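Side-chain contact in hypothetical protein (Sus scrofa, PDB 3WOC), which is a prostate-derived, heparin-binding glycoprotein of boar sperm with a jacalin-like lectin fold, and is probably involved in capacitation: residues A[41-45]-A[46-50]. Sequence-based numbering, arbitrary orientation.
Sequences QVRYG and SSWSE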
# COMPACT_ATOMS: atom_id res chain seq x y z
N GLN A 41 0.91 -4.22 4.70
CA GLN A 41 0.28 -5.52 4.77
C GLN A 41 -1.17 -5.34 4.33
O GLN A 41 -1.82 -4.36 4.71
CB GLN A 41 0.36 -6.08 6.19
CG GLN A 41 0.41 -7.60 6.26
CD GLN A 41 0.81 -8.12 7.63
OE1 GLN A 41 1.20 -7.36 8.52
NE2 GLN A 41 0.72 -9.43 7.81
N VAL A 42 -1.65 -6.26 3.50
CA VAL A 42 -3.00 -6.18 2.97
C VAL A 42 -3.80 -7.41 3.38
O VAL A 42 -3.30 -8.53 3.31
CB VAL A 42 -2.98 -5.96 1.42
CG1 VAL A 42 -1.98 -6.88 0.74
CG2 VAL A 42 -4.36 -6.10 0.80
N ARG A 43 -5.04 -7.20 3.83
CA ARG A 43 -5.90 -8.32 4.22
C ARG A 43 -6.88 -8.69 3.11
O ARG A 43 -7.66 -7.85 2.65
CB ARG A 43 -6.66 -8.02 5.51
CG ARG A 43 -7.30 -9.24 6.15
CD ARG A 43 -8.07 -8.88 7.40
NE ARG A 43 -9.16 -7.94 7.12
CZ ARG A 43 -10.10 -7.58 7.99
NH1 ARG A 43 -10.10 -8.09 9.22
NH2 ARG A 43 -11.04 -6.72 7.63
N TYR A 44 -6.81 -9.95 2.68
CA TYR A 44 -7.73 -10.50 1.69
C TYR A 44 -8.69 -11.44 2.40
O TYR A 44 -8.28 -12.47 2.94
CB TYR A 44 -6.96 -11.25 0.59
CG TYR A 44 -5.92 -10.44 -0.14
CD1 TYR A 44 -6.28 -9.56 -1.16
CD2 TYR A 44 -4.57 -10.57 0.17
CE1 TYR A 44 -5.32 -8.82 -1.84
CE2 TYR A 44 -3.60 -9.84 -0.51
CZ TYR A 44 -3.98 -8.97 -1.52
OH TYR A 44 -3.02 -8.24 -2.19
N GLY A 45 -9.97 -11.08 2.40
CA GLY A 45 -10.97 -11.78 3.21
C GLY A 45 -10.69 -11.54 4.68
O GLY A 45 -10.89 -10.44 5.19
N SER A 46 -10.23 -12.59 5.36
CA SER A 46 -9.82 -12.49 6.76
C SER A 46 -8.32 -12.76 6.93
O SER A 46 -7.78 -12.63 8.04
CB SER A 46 -10.64 -13.43 7.64
OG SER A 46 -10.63 -14.75 7.14
N SER A 47 -7.65 -13.11 5.83
CA SER A 47 -6.23 -13.43 5.84
C SER A 47 -5.33 -12.24 5.46
O SER A 47 -5.34 -11.77 4.31
CB SER A 47 -5.93 -14.62 4.93
OG SER A 47 -6.49 -15.81 5.45
N TRP A 48 -4.56 -11.77 6.44
CA TRP A 48 -3.53 -10.76 6.21
C TRP A 48 -2.40 -11.36 5.39
O TRP A 48 -2.04 -12.53 5.56
CB TRP A 48 -2.98 -10.25 7.55
CG TRP A 48 -3.88 -9.27 8.24
CD1 TRP A 48 -4.68 -9.51 9.32
CD2 TRP A 48 -4.05 -7.88 7.92
NE1 TRP A 48 -5.35 -8.37 9.68
CE2 TRP A 48 -4.99 -7.35 8.84
CE3 TRP A 48 -3.51 -7.03 6.94
CZ2 TRP A 48 -5.40 -6.01 8.81
CZ3 TRP A 48 -3.93 -5.70 6.91
CH2 TRP A 48 -4.85 -5.20 7.85
N SER A 49 -1.84 -10.54 4.50
CA SER A 49 -0.74 -10.97 3.63
C SER A 49 0.59 -11.05 4.38
O SER A 49 0.67 -10.76 5.57
CB SER A 49 -0.61 -10.02 2.44
OG SER A 49 -0.16 -8.74 2.85
N GLU A 50 1.63 -11.46 3.66
CA GLU A 50 3.01 -11.34 4.11
C GLU A 50 3.36 -9.85 4.31
O GLU A 50 2.80 -8.98 3.64
CB GLU A 50 3.94 -11.96 3.06
CG GLU A 50 5.42 -11.97 3.40
CD GLU A 50 6.29 -12.31 2.20
OE1 GLU A 50 7.46 -11.85 2.16
OE2 GLU A 50 5.82 -13.04 1.30
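R43 and W48, directly opposed as an antiparallel non-hydrogen-bonded pair, illustrate how a tight hairpin can lay an aliphatic chain over an aromatic ring. CB of R43 lies 3.6 Å from the centroid of the six-membered ring of W48, 13° off its normal, a CH-pi contact over the face. With CG of R43 anti to the backbone N (chi1 -166°), the chain continues across the indole, bringing CD to 3.6 Å from NE1 of W48, and then bends at chi3, where NE is hydrogen-bonded to T25 on strand 24-31. R28 makes a cation-pi contact with W48. CZ3 of W48 comes to 3.3 Å from Q41 O, which sits at the ring edge, near its plane.

This is a two-residue β-hairpin with a type II' turn from Y44 to S47, G45 taking the positive phi, its second strand, 47-53, forming an edge of one four-stranded sheet of the jacalin-like β-prism. Y44 N donates to S47 O, and S47 N returns a bond to Y44 O.

Farther from the turn, S49 is held by three bonds, the first through its hydroxyl, which swings between backbone N and carbonyl carbon (chi1 68°), where OG accepts an almost straight bond from V42 N (3.0 Å). S49 N donates to V42 O, and the extended side chain of Q41 brings NE2 to S49 O at 2.6 Å, nearly end-on to the carbonyl.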